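Local atomic coordinates of purine nucleoside phosphorylase (Thermus thermophilus, PDB entry 1ODK), a protein that probably catalyses the reversible phosphorolysis of purine nucleosides to the free base and ribose 1-phosphate, working as a hexamer of the nucleoside phosphorylase family. Residues Tyr40-Gly48 and Val58-Gly66; Ile104-Leu112 and Pro127-Trp138. All blocks are in the same frame, centred on the assembly; numbering follows the deposited sequence.

Contact 1 (Tyr40-Gly48 and Val58-Gly66); sequences YNDHRGLWG and VSVQTTGMG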
ATOM      1  N   TYR B  40      28.914  13.985 -28.351  1.00 17.53           N
ATOM      2  CA  TYR B  40      29.569  12.719 -28.050  1.00 15.99           C
ATOM      3  C   TYR B  40      28.639  11.514 -28.140  1.00 16.40           C
ATOM      4  O   TYR B  40      29.091  10.375 -28.075  1.00 16.78           O
ATOM      5  CB  TYR B  40      30.229  12.774 -26.667  1.00 14.18           C
ATOM      6  CG  TYR B  40      29.275  13.051 -25.528  1.00 15.60           C
ATOM      7  CD1 TYR B  40      28.342  12.096 -25.120  1.00 12.96           C
ATOM      8  CD2 TYR B  40      29.297  14.279 -24.866  1.00 13.70           C
ATOM      9  CE1 TYR B  40      27.452  12.356 -24.079  1.00 14.30           C
ATOM     10  CE2 TYR B  40      28.416  14.549 -23.826  1.00 16.93           C
ATOM     11  CZ  TYR B  40      27.495  13.582 -23.438  1.00 14.76           C
ATOM     12  OH  TYR B  40      26.636  13.844 -22.403  1.00 13.84           O
ATOM     13  N   ASN B  41      27.339  11.756 -28.284  1.00 15.22           N
ATOM     14  CA  ASN B  41      26.392  10.652 -28.400  1.00 14.89           C
ATOM     15  C   ASN B  41      25.099  11.043 -29.081  1.00 12.20           C
ATOM     16  O   ASN B  41      24.577  12.134 -28.866  1.00 13.24           O
ATOM     17  CB  ASN B  41      26.035  10.072 -27.021  1.00 15.22           C
ATOM     18  CG  ASN B  41      25.002   8.947 -27.113  1.00 17.95           C
ATOM     19  OD1 ASN B  41      25.319   7.837 -27.537  1.00 17.59           O
ATOM     20  ND2 ASN B  41      23.758   9.241 -26.730  1.00 14.98           N
ATOM     21  N   ASP B  42      24.586  10.144 -29.914  1.00 15.67           N
ATOM     22  CA  ASP B  42      23.310  10.375 -30.569  1.00 17.49           C
ATOM     23  C   ASP B  42      22.491   9.084 -30.561  1.00 15.98           C
ATOM     24  O   ASP B  42      21.373   9.042 -31.070  1.00 18.43           O
ATOM     25  CB  ASP B  42      23.498  10.908 -32.000  1.00 20.91           C
ATOM     26  CG  ASP B  42      24.185   9.923 -32.920  1.00 22.41           C
ATOM     27  OD1 ASP B  42      24.454  10.307 -34.076  1.00 32.20           O
ATOM     28  OD2 ASP B  42      24.453   8.778 -32.506  1.00 24.16           O
ATOM     29  N   HIS B  43      23.049   8.037 -29.959  1.00 14.33           N
ATOM     30  CA  HIS B  43      22.352   6.756 -29.870  1.00 16.88           C
ATOM     31  C   HIS B  43      21.024   6.946 -29.143  1.00 16.83           C
ATOM     32  O   HIS B  43      20.955   7.664 -28.142  1.00 16.04           O
ATOM     33  CB  HIS B  43      23.197   5.727 -29.119  1.00 16.49           C
ATOM     34  CG  HIS B  43      22.579   4.364 -29.083  1.00 23.18           C
ATOM     35  ND1 HIS B  43      22.161   3.764 -27.916  1.00 26.03           N
ATOM     36  CD2 HIS B  43      22.272   3.500 -30.081  1.00 21.97           C
ATOM     37  CE1 HIS B  43      21.622   2.590 -28.195  1.00 27.50           C
ATOM     38  NE2 HIS B  43      21.677   2.407 -29.501  1.00 27.83           N
ATOM     39  N   ARG B  44      19.978   6.297 -29.652  1.00 14.50           N
ATOM     40  CA  ARG B  44      18.630   6.398 -29.089  1.00 15.38           C
ATOM     41  C   ARG B  44      18.097   7.828 -29.036  1.00 15.31           C
ATOM     42  O   ARG B  44      17.156   8.130 -28.297  1.00 16.53           O
ATOM     43  CB  ARG B  44      18.579   5.768 -27.693  1.00 18.46           C
ATOM     44  CG  ARG B  44      18.289   4.266 -27.723  1.00 21.49           C
ATOM     45  CD  ARG B  44      18.351   3.652 -26.334  1.00 25.27           C
ATOM     46  NE  ARG B  44      17.972   2.240 -26.324  1.00 27.38           N
ATOM     47  CZ  ARG B  44      16.723   1.789 -26.436  1.00 30.14           C
ATOM     48  NH1 ARG B  44      15.707   2.634 -26.569  1.00 28.26           N
ATOM     49  NH2 ARG B  44      16.488   0.483 -26.411  1.00 33.98           N
ATOM     50  N   GLY B  45      18.693   8.702 -29.836  1.00 13.57           N
ATOM     51  CA  GLY B  45      18.261  10.085 -29.868  1.00 15.78           C
ATOM     52  C   GLY B  45      18.610  10.849 -28.603  1.00 16.80           C
ATOM     53  O   GLY B  45      18.164  11.983 -28.421  1.00 15.51           O
ATOM     54  N   LEU B  46      19.404  10.234 -27.730  1.00 14.64           N
ATOM     55  CA  LEU B  46      19.814  10.867 -26.477  1.00 14.08           C
ATOM     56  C   LEU B  46      21.031  11.762 -26.725  1.00 14.07           C
ATOM     57  O   LEU B  46      22.117  11.512 -26.211  1.00 13.55           O
ATOM     58  CB  LEU B  46      20.151   9.790 -25.441  1.00 12.99           C
ATOM     59  CG  LEU B  46      18.987   8.865 -25.058  1.00 16.69           C
ATOM     60  CD1 LEU B  46      19.500   7.702 -24.215  1.00 16.46           C
ATOM     61  CD2 LEU B  46      17.923   9.663 -24.299  1.00 17.43           C
ATOM     62  N   TRP B  47      20.831  12.811 -27.515  1.00 13.99           N
ATOM     63  CA  TRP B  47      21.909  13.728 -27.862  1.00 10.38           C
ATOM     64  C   TRP B  47      22.635  14.304 -26.649  1.00 13.74           C
ATOM     65  O   TRP B  47      22.016  14.867 -25.742  1.00 13.47           O
ATOM     66  CB  TRP B  47      21.362  14.857 -28.737  1.00 14.14           C
ATOM     67  CG  TRP B  47      20.824  14.377 -30.060  1.00 13.95           C
ATOM     68  CD1 TRP B  47      20.804  13.091 -30.524  1.00 15.83           C
ATOM     69  CD2 TRP B  47      20.246  15.184 -31.091  1.00 15.77           C
ATOM     70  NE1 TRP B  47      20.248  13.048 -31.785  1.00 18.27           N
ATOM     71  CE2 TRP B  47      19.897  14.320 -32.155  1.00 17.98           C
ATOM     72  CE3 TRP B  47      19.986  16.556 -31.221  1.00 14.50           C
ATOM     73  CZ2 TRP B  47      19.304  14.785 -33.339  1.00 17.42           C
ATOM     74  CZ3 TRP B  47      19.394  17.020 -32.397  1.00 20.10           C
ATOM     75  CH2 TRP B  47      19.061  16.133 -33.439  1.00 17.11           C
ATOM     76  N   GLY B  48      23.956  14.138 -26.644  1.00 10.76           N
ATOM     77  CA  GLY B  48      24.784  14.637 -25.560  1.00 10.68           C
ATOM     78  C   GLY B  48      25.949  15.419 -26.137  1.00 14.14           C
ATOM     79  O   GLY B  48      26.594  14.971 -27.092  1.00 12.99           O
ATOM     80  N   VAL B  58      31.639  21.854 -19.745  1.00 12.39           N
ATOM     81  CA  VAL B  58      30.235  21.629 -19.417  1.00 13.17           C
ATOM     82  C   VAL B  58      29.603  20.706 -20.459  1.00 13.21           C
ATOM     83  O   VAL B  58      29.797  20.888 -21.662  1.00 11.51           O
ATOM     84  CB  VAL B  58      29.440  22.963 -19.379  1.00 11.50           C
ATOM     85  CG1 VAL B  58      27.947  22.683 -19.244  1.00 12.78           C
ATOM     86  CG2 VAL B  58      29.920  23.821 -18.205  1.00 11.25           C
ATOM     87  N   SER B  59      28.867  19.705 -19.989  1.00 12.31           N
ATOM     88  CA  SER B  59      28.183  18.782 -20.884  1.00 11.67           C
ATOM     89  C   SER B  59      26.686  19.068 -20.823  1.00 12.68           C
ATOM     90  O   SER B  59      26.188  19.591 -19.826  1.00 13.36           O
ATOM     91  CB  SER B  59      28.448  17.331 -20.479  1.00 13.34           C
ATOM     92  OG  SER B  59      29.792  16.958 -20.734  1.00 13.48           O
ATOM     93  N   VAL B  60      25.983  18.747 -21.903  1.00 12.00           N
ATOM     94  CA  VAL B  60      24.541  18.949 -21.996  1.00 11.22           C
ATOM     95  C   VAL B  60      24.020  17.611 -22.505  1.00 13.40           C
ATOM     96  O   VAL B  60      24.262  17.247 -23.657  1.00 10.83           O
ATOM     97  CB  VAL B  60      24.195  20.062 -23.012  1.00 12.08           C
ATOM     98  CG1 VAL B  60      22.691  20.294 -23.040  1.00 10.35           C
ATOM     99  CG2 VAL B  60      24.929  21.343 -22.652  1.00  9.66           C
ATOM    100  N   GLN B  61      23.311  16.887 -21.644  1.00 11.68           N
ATOM    101  CA  GLN B  61      22.809  15.560 -21.985  1.00 11.31           C
ATOM    102  C   GLN B  61      21.292  15.399 -21.954  1.00 12.13           C
ATOM    103  O   GLN B  61      20.650  15.656 -20.941  1.00 11.99           O
ATOM    104  CB  GLN B  61      23.440  14.527 -21.042  1.00 10.18           C
ATOM    105  CG  GLN B  61      22.928  13.093 -21.219  1.00 10.02           C
ATOM    106  CD  GLN B  61      23.262  12.520 -22.584  1.00 14.40           C
ATOM    107  OE1 GLN B  61      24.425  12.472 -22.975  1.00 13.01           O
ATOM    108  NE2 GLN B  61      22.240  12.075 -23.315  1.00  9.87           N
ATOM    109  N   THR B  62      20.740  14.948 -23.075  1.00 13.03           N
ATOM    110  CA  THR B  62      19.306  14.713 -23.214  1.00 12.56           C
ATOM    111  C   THR B  62      18.902  13.570 -22.283  1.00 12.62           C
ATOM    112  O   THR B  62      19.588  12.551 -22.229  1.00 10.89           O
ATOM    113  CB  THR B  62      18.969  14.295 -24.659  1.00 10.32           C
ATOM    114  OG1 THR B  62      19.361  15.335 -25.560  1.00 11.79           O
ATOM    115  CG2 THR B  62      17.483  14.007 -24.808  1.00  8.75           C
ATOM    116  N   THR B  63      17.795  13.730 -21.560  1.00 13.41           N
ATOM    117  CA  THR B  63      17.334  12.678 -20.648  1.00 13.06           C
ATOM    118  C   THR B  63      16.113  11.916 -21.169  1.00 13.80           C
ATOM    119  O   THR B  63      15.851  10.791 -20.746  1.00 13.48           O
ATOM    120  CB  THR B  63      16.905  13.241 -19.284  1.00 13.90           C
ATOM    121  OG1 THR B  63      15.736  14.047 -19.466  1.00 12.25           O
ATOM    122  CG2 THR B  63      18.014  14.083 -18.657  1.00 15.13           C
ATOM    123  N   GLY B  64      15.365  12.527 -22.079  1.00 13.77           N
ATOM    124  CA  GLY B  64      14.149  11.896 -22.561  1.00 14.02           C
ATOM    125  C   GLY B  64      13.074  12.298 -21.558  1.00 15.02           C
ATOM    126  O   GLY B  64      13.351  13.087 -20.653  1.00 15.36           O
ATOM    127  N   MET B  65      11.860  11.775 -21.694  1.00 11.57           N
ATOM    128  CA  MET B  65      10.782  12.123 -20.773  1.00 11.52           C
ATOM    129  C   MET B  65      10.503  11.006 -19.781  1.00 11.09           C
ATOM    130  O   MET B  65      10.484   9.829 -20.151  1.00 11.05           O
ATOM    131  CB  MET B  65       9.494  12.418 -21.547  1.00 13.51           C
ATOM    132  CG  MET B  65       9.646  13.457 -22.647  1.00 19.60           C
ATOM    133  SD  MET B  65       8.094  13.702 -23.532  1.00 22.15           S
ATOM    134  CE  MET B  65       8.065  12.286 -24.589  1.00 20.36           C
ATOM    135  N   GLY B  66      10.276  11.379 -18.525  1.00 12.52           N
ATOM    136  CA  GLY B  66       9.970  10.398 -17.494  1.00  8.91           C
ATOM    137  C   GLY B  66      11.162   9.951 -16.671  1.00 11.91           C
ATOM    138  O   GLY B  66      12.286   9.904 -17.174  1.00  9.84           O
TER
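Q61 reaches across to Y40 and L46 at once, and its side-chain amide makes two of the four hydrogen bonds across the contact. Its OE1 accepts from Y40 OH at 2.7 Å, lying at the edge of the phenol ring near the ring plane, while ring and amide planes stand 48° apart. The other end of the amide works as a double donor. Q61 NE2 meets L46 O at 3.0 Å from above the carbonyl plane and, nearly straight, gives a second bond to T62 O on a lone pair of that oxygen. N41 ND2 approaches L46 O from the opposite face, so two carboxamides clamp this one carbonyl, at the centre of an inverse gamma turn. With OE1 and NE2 both engaged, the flip of the Q61 amide is fixed; the bend at chi2 (64°) helps to fold the amide back toward T62 O.

W47 O is likewise held twice, by T62 N at 3.0 Å and by T62 OG1 at 2.7 Å, the hydroxyl lying in the carbonyl plane.

Backbone pairing continues at G48. G48 and Q61 form an antiparallel non-hydrogen-bonded pair, and G48 CA makes a CA-H...O contact with V60 O (3.3 Å). A side chain on G48 would run into Q61 OE1. Y40 and N41 both face G48, a classic beta bulge, and G48 O sits over the centre of the Y40 ring.

Apolar contact is slight, chiefly L46 CD2 near T62 CG2 and the backbone at T63-G64. The contact thus sets the loop between antiparallel strands 37-41 and 48-53 against the end of strand 56-61, itself antiparallel to 48-53. Helix 67-79 packs on Y40 and Q61 through L77, helix 23-33 covers V60 and T62 through A26, and strand 16-20 flanks strand 56-61 in parallel.

Contact 2 (Ile104-Leu112 and Pro127-Trp138); sequences IVAQGAVPL and PVPDPEVFRALW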
ATOM      1  N   ILE B 104      11.220  28.089 -11.710  1.00 14.76           N
ATOM      2  CA  ILE B 104      11.026  27.432 -10.427  1.00 12.56           C
ATOM      3  C   ILE B 104      12.311  26.720 -10.042  1.00 11.74           C
ATOM      4  O   ILE B 104      12.806  25.875 -10.797  1.00 11.88           O
ATOM      5  CB  ILE B 104       9.908  26.368 -10.479  1.00 13.87           C
ATOM      6  CG1 ILE B 104       8.553  27.023 -10.749  1.00 13.96           C
ATOM      7  CG2 ILE B 104       9.871  25.601  -9.161  1.00 13.33           C
ATOM      8  CD1 ILE B 104       7.424  26.012 -10.983  1.00 17.79           C
ATOM      9  N   VAL B 105      12.879  27.084  -8.896  1.00  8.98           N
ATOM     10  CA  VAL B 105      14.077  26.403  -8.417  1.00 12.57           C
ATOM     11  C   VAL B 105      13.510  25.327  -7.504  1.00 11.13           C
ATOM     12  O   VAL B 105      12.936  25.635  -6.457  1.00 12.27           O
ATOM     13  CB  VAL B 105      14.994  27.322  -7.595  1.00 12.13           C
ATOM     14  CG1 VAL B 105      16.170  26.510  -7.050  1.00 11.79           C
ATOM     15  CG2 VAL B 105      15.506  28.462  -8.469  1.00 16.95           C
ATOM     16  N   ALA B 106      13.665  24.073  -7.910  1.00  9.06           N
ATOM     17  CA  ALA B 106      13.114  22.953  -7.157  1.00 10.31           C
ATOM     18  C   ALA B 106      13.768  22.684  -5.814  1.00 10.60           C
ATOM     19  O   ALA B 106      14.898  22.203  -5.744  1.00 10.34           O
ATOM     20  CB  ALA B 106      13.142  21.686  -8.017  1.00 10.82           C
ATOM     21  N   GLN B 107      13.038  22.979  -4.744  1.00 11.45           N
ATOM     22  CA  GLN B 107      13.543  22.751  -3.395  1.00 10.83           C
ATOM     23  C   GLN B 107      13.410  21.269  -3.062  1.00 11.50           C
ATOM     24  O   GLN B 107      14.152  20.725  -2.237  1.00 12.03           O
ATOM     25  CB  GLN B 107      12.747  23.595  -2.391  1.00 10.88           C
ATOM     26  CG  GLN B 107      12.972  23.202  -0.940  1.00 12.45           C
ATOM     27  CD  GLN B 107      12.143  24.033   0.025  1.00 12.78           C
ATOM     28  OE1 GLN B 107      11.021  24.434  -0.291  1.00 12.68           O
ATOM     29  NE2 GLN B 107      12.690  24.287   1.212  1.00  8.98           N
ATOM     30  N   GLY B 108      12.460  20.617  -3.722  1.00 10.57           N
ATOM     31  CA  GLY B 108      12.235  19.200  -3.509  1.00  8.54           C
ATOM     32  C   GLY B 108      11.260  18.703  -4.559  1.00  9.72           C
ATOM     33  O   GLY B 108      10.681  19.502  -5.293  1.00  8.25           O
ATOM     34  N   ALA B 109      11.072  17.390  -4.639  1.00  8.49           N
ATOM     35  CA  ALA B 109      10.149  16.830  -5.618  1.00 11.92           C
ATOM     36  C   ALA B 109       9.288  15.724  -5.018  1.00 10.56           C
ATOM     37  O   ALA B 109       9.807  14.718  -4.548  1.00 12.64           O
ATOM     38  CB  ALA B 109      10.924  16.289  -6.814  1.00  8.88           C
ATOM     39  N   VAL B 110       7.973  15.923  -5.020  1.00 12.23           N
ATOM     40  CA  VAL B 110       7.061  14.906  -4.498  1.00 12.55           C
ATOM     41  C   VAL B 110       7.211  13.713  -5.439  1.00 11.60           C
ATOM     42  O   VAL B 110       7.027  13.842  -6.646  1.00 10.43           O
ATOM     43  CB  VAL B 110       5.599  15.411  -4.496  1.00 13.88           C
ATOM     44  CG1 VAL B 110       4.646  14.287  -4.112  1.00 11.35           C
ATOM     45  CG2 VAL B 110       5.462  16.562  -3.508  1.00 13.73           C
ATOM     46  N   PRO B 111       7.565  12.537  -4.896  1.00 11.52           N
ATOM     47  CA  PRO B 111       7.740  11.354  -5.742  1.00 11.00           C
ATOM     48  C   PRO B 111       6.465  10.598  -6.109  1.00 12.30           C
ATOM     49  O   PRO B 111       6.091   9.636  -5.439  1.00 11.48           O
ATOM     50  CB  PRO B 111       8.711  10.508  -4.934  1.00  7.88           C
ATOM     51  CG  PRO B 111       8.240  10.748  -3.527  1.00 12.47           C
ATOM     52  CD  PRO B 111       7.921  12.244  -3.492  1.00 11.14           C
ATOM     53  N   LEU B 112       5.809  11.030  -7.182  1.00  9.18           N
ATOM     54  CA  LEU B 112       4.590  10.370  -7.643  1.00 13.34           C
ATOM     55  C   LEU B 112       4.931   9.391  -8.766  1.00 14.17           C
ATOM     56  O   LEU B 112       4.050   8.938  -9.497  1.00 18.07           O
ATOM     57  CB  LEU B 112       3.589  11.403  -8.166  1.00 13.30           C
ATOM     58  CG  LEU B 112       3.126  12.488  -7.191  1.00 15.76           C
ATOM     59  CD1 LEU B 112       2.088  13.363  -7.880  1.00 14.60           C
ATOM     60  CD2 LEU B 112       2.543  11.847  -5.939  1.00 15.99           C
ATOM     61  N   PRO B 127      12.637  13.421  -1.859  1.00  8.95           N
ATOM     62  CA  PRO B 127      13.626  13.761  -2.888  1.00  9.63           C
ATOM     63  C   PRO B 127      13.995  15.235  -2.819  1.00  7.90           C
ATOM     64  O   PRO B 127      13.127  16.092  -2.960  1.00  9.04           O
ATOM     65  CB  PRO B 127      12.906  13.424  -4.197  1.00  8.44           C
ATOM     66  CG  PRO B 127      11.915  12.342  -3.785  1.00  9.67           C
ATOM     67  CD  PRO B 127      11.413  12.865  -2.457  1.00  5.66           C
ATOM     68  N   VAL B 128      15.274  15.518  -2.592  1.00 10.73           N
ATOM     69  CA  VAL B 128      15.764  16.890  -2.522  1.00 12.49           C
ATOM     70  C   VAL B 128      17.083  17.029  -3.281  1.00  9.15           C
ATOM     71  O   VAL B 128      17.851  16.079  -3.403  1.00 11.14           O
ATOM     72  CB  VAL B 128      15.983  17.360  -1.055  1.00 11.90           C
ATOM     73  CG1 VAL B 128      14.642  17.500  -0.347  1.00 12.34           C
ATOM     74  CG2 VAL B 128      16.877  16.378  -0.314  1.00  9.80           C
ATOM     75  N   PRO B 129      17.352  18.222  -3.817  1.00 11.25           N
ATOM     76  CA  PRO B 129      18.593  18.455  -4.560  1.00  9.05           C
ATOM     77  C   PRO B 129      19.778  18.519  -3.601  1.00 11.17           C
ATOM     78  O   PRO B 129      19.605  18.465  -2.379  1.00 12.25           O
ATOM     79  CB  PRO B 129      18.336  19.799  -5.231  1.00  8.90           C
ATOM     80  CG  PRO B 129      17.500  20.519  -4.188  1.00  8.55           C
ATOM     81  CD  PRO B 129      16.516  19.435  -3.782  1.00  8.02           C
ATOM     82  N   ASP B 130      20.984  18.604  -4.150  1.00 11.44           N
ATOM     83  CA  ASP B 130      22.165  18.743  -3.310  1.00 12.78           C
ATOM     84  C   ASP B 130      21.988  20.136  -2.697  1.00 11.61           C
ATOM     85  O   ASP B 130      21.607  21.073  -3.394  1.00 11.75           O
ATOM     86  CB  ASP B 130      23.432  18.716  -4.158  1.00 11.98           C
ATOM     87  CG  ASP B 130      24.645  19.141  -3.374  1.00 16.96           C
ATOM     88  OD1 ASP B 130      25.079  18.372  -2.490  1.00 14.42           O
ATOM     89  OD2 ASP B 130      25.148  20.252  -3.632  1.00 15.77           O
ATOM     90  N   PRO B 131      22.267  20.298  -1.395  1.00 12.50           N
ATOM     91  CA  PRO B 131      22.073  21.644  -0.846  1.00 15.24           C
ATOM     92  C   PRO B 131      22.871  22.773  -1.498  1.00 12.64           C
ATOM     93  O   PRO B 131      22.326  23.853  -1.739  1.00 16.08           O
ATOM     94  CB  PRO B 131      22.376  21.469   0.652  1.00 16.14           C
ATOM     95  CG  PRO B 131      23.194  20.209   0.725  1.00 17.62           C
ATOM     96  CD  PRO B 131      22.603  19.326  -0.339  1.00 15.13           C
ATOM     97  N   GLU B 132      24.143  22.528  -1.803  1.00 15.03           N
ATOM     98  CA  GLU B 132      24.975  23.557  -2.426  1.00 19.08           C
ATOM     99  C   GLU B 132      24.462  23.949  -3.813  1.00 16.17           C
ATOM    100  O   GLU B 132      24.386  25.135  -4.142  1.00 15.33           O
ATOM    101  CB  GLU B 132      26.428  23.082  -2.525  1.00 22.34           C
ATOM    102  CG  GLU B 132      27.156  22.957  -1.190  1.00 29.17           C
ATOM    103  CD  GLU B 132      27.285  24.285  -0.455  1.00 38.03           C
ATOM    104  OE1 GLU B 132      27.083  25.346  -1.086  1.00 42.68           O
ATOM    105  OE2 GLU B 132      27.602  24.268   0.754  1.00 40.88           O
ATOM    106  N   VAL B 133      24.118  22.955  -4.625  1.00 14.80           N
ATOM    107  CA  VAL B 133      23.600  23.216  -5.965  1.00 11.31           C
ATOM    108  C   VAL B 133      22.316  24.027  -5.861  1.00 13.33           C
ATOM    109  O   VAL B 133      22.119  25.000  -6.591  1.00 15.21           O
ATOM    110  CB  VAL B 133      23.302  21.901  -6.721  1.00 12.01           C
ATOM    111  CG1 VAL B 133      22.646  22.209  -8.065  1.00  8.74           C
ATOM    112  CG2 VAL B 133      24.593  21.123  -6.934  1.00 10.59           C
ATOM    113  N   PHE B 134      21.441  23.611  -4.949  1.00 12.55           N
ATOM    114  CA  PHE B 134      20.169  24.287  -4.721  1.00 10.13           C
ATOM    115  C   PHE B 134      20.425  25.754  -4.383  1.00 11.78           C
ATOM    116  O   PHE B 134      19.818  26.653  -4.956  1.00 13.37           O
ATOM    117  CB  PHE B 134      19.432  23.598  -3.566  1.00 11.83           C
ATOM    118  CG  PHE B 134      18.216  24.331  -3.098  1.00 11.80           C
ATOM    119  CD1 PHE B 134      17.104  24.459  -3.920  1.00 11.97           C
ATOM    120  CD2 PHE B 134      18.178  24.894  -1.824  1.00 12.86           C
ATOM    121  CE1 PHE B 134      15.970  25.136  -3.483  1.00 11.22           C
ATOM    122  CE2 PHE B 134      17.045  25.573  -1.378  1.00 11.02           C
ATOM    123  CZ  PHE B 134      15.942  25.694  -2.210  1.00 13.38           C
ATOM    124  N   ARG B 135      21.345  25.976  -3.452  1.00 14.39           N
ATOM    125  CA  ARG B 135      21.710  27.320  -3.015  1.00 16.34           C
ATOM    126  C   ARG B 135      22.232  28.172  -4.175  1.00 14.44           C
ATOM    127  O   ARG B 135      21.864  29.336  -4.315  1.00 14.61           O
ATOM    128  CB  ARG B 135      22.778  27.219  -1.930  1.00 16.55           C
ATOM    129  CG  ARG B 135      23.091  28.516  -1.221  1.00 23.33           C
ATOM    130  CD  ARG B 135      24.228  28.293  -0.244  1.00 24.20           C
ATOM    131  NE  ARG B 135      24.120  29.155   0.922  1.00 35.90           N
ATOM    132  CZ  ARG B 135      24.953  29.114   1.955  1.00 36.56           C
ATOM    133  NH1 ARG B 135      25.964  28.252   1.962  1.00 36.22           N
ATOM    134  NH2 ARG B 135      24.765  29.921   2.987  1.00 41.07           N
ATOM    135  N   ALA B 136      23.092  27.583  -5.000  1.00 16.55           N
ATOM    136  CA  ALA B 136      23.668  28.284  -6.144  1.00 15.24           C
ATOM    137  C   ALA B 136      22.615  28.653  -7.184  1.00 15.01           C
ATOM    138  O   ALA B 136      22.657  29.744  -7.750  1.00 14.71           O
ATOM    139  CB  ALA B 136      24.766  27.432  -6.783  1.00 13.88           C
ATOM    140  N   LEU B 137      21.679  27.743  -7.448  1.00 11.90           N
ATOM    141  CA  LEU B 137      20.622  28.018  -8.418  1.00 11.85           C
ATOM    142  C   LEU B 137      19.745  29.169  -7.925  1.00 13.49           C
ATOM    143  O   LEU B 137      19.372  30.058  -8.694  1.00 12.49           O
ATOM    144  CB  LEU B 137      19.761  26.767  -8.644  1.00  9.99           C
ATOM    145  CG  LEU B 137      20.396  25.615  -9.434  1.00  9.32           C
ATOM    146  CD1 LEU B 137      19.520  24.359  -9.340  1.00 12.79           C
ATOM    147  CD2 LEU B 137      20.576  26.045 -10.893  1.00 11.94           C
ATOM    148  N   TRP B 138      19.424  29.150  -6.635  1.00 13.46           N
ATOM    149  CA  TRP B 138      18.598  30.196  -6.037  1.00 14.87           C
ATOM    150  C   TRP B 138      19.334  31.539  -6.117  1.00 14.96           C
ATOM    151  O   TRP B 138      18.768  32.549  -6.544  1.00 13.74           O
ATOM    152  CB  TRP B 138      18.309  29.844  -4.573  1.00 14.23           C
ATOM    153  CG  TRP B 138      17.239  30.670  -3.919  1.00 16.08           C
ATOM    154  CD1 TRP B 138      16.668  31.817  -4.396  1.00 16.54           C
ATOM    155  CD2 TRP B 138      16.637  30.423  -2.640  1.00 16.61           C
ATOM    156  NE1 TRP B 138      15.749  32.299  -3.491  1.00 18.71           N
ATOM    157  CE2 TRP B 138      15.711  31.464  -2.405  1.00 15.47           C
ATOM    158  CE3 TRP B 138      16.795  29.423  -1.669  1.00 13.64           C
ATOM    159  CZ2 TRP B 138      14.940  31.536  -1.235  1.00 16.24           C
ATOM    160  CZ3 TRP B 138      16.029  29.493  -0.501  1.00 14.29           C
ATOM    161  CH2 TRP B 138      15.113  30.544  -0.297  1.00 15.73           C
TER
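V105 CG1 packs against F134 CE1 at 3.8 Å and about as closely against L137 CB, forming the apolar centre between strand 104-106 and helix 131-138. The phenyl group of F134 leans from the helix toward the corner at Q107, its CG placed opposite the backbone N (chi1 171°), and CE1 comes within 3.4 Å of Q107 CA and also touches Q107 CB. The ring and the Q107 amide plane are almost parallel, 2° apart, although it is the aliphatic base of the glutamine that does the touching. Replacing this phenylalanine by an alanine is likely to open a gap between V105 CG1 and Q107 CB, with the valine methyl losing its ring partner.

Strand and helix axes run antiparallel (169°) and 8.7 Å apart, as the strand-helix half of a beta-alpha-beta crossover in which helix 131-144 links strand 103-106 to its parallel neighbour 148-150. The chain bends at Q107 from strand 103-106 into strand 108-112, and the proline-rich lead-in to the helix follows that bend. P129 CD lies 3.1 Å from Q107 O, and its CG abuts A106 O. Farther along, the rings of P111 and P127 cross at about a right angle, CD to CD at 3.7 Å.

At the polar edge, A109 N donates to P127 O (3.0 Å), tying the lead-in to strand 108-112. D130 N-caps the helix through OD2, which accepts from V133 N at 3.1 Å. The Q107 amide turns outward: NE2 bonds to P129 O of a neighbouring subunit, and OE1 to R190 NH2 of the same neighbour.

From the N terminus, the chain passes through strand 16-20 and helix 23-33 before contact 1 closes a short loop, in which strand 37-41 returns through 48-53 to strand 56-61. Helix 67-79 and strand 84-93 then lead to contact 2, where the corner between strands 103-106 and 108-112 is joined, past helix 114-120, to helix 131-144. The two loops lie in series, neither enclosing nor crossing the other. Their centres are about 22 Å apart on opposite sides of the chain's centre, yet both reach the same mixed sheet. Each borders another subunit: the turn at H43-L46 packs on one neighbour, Q107 and R135 on a different one.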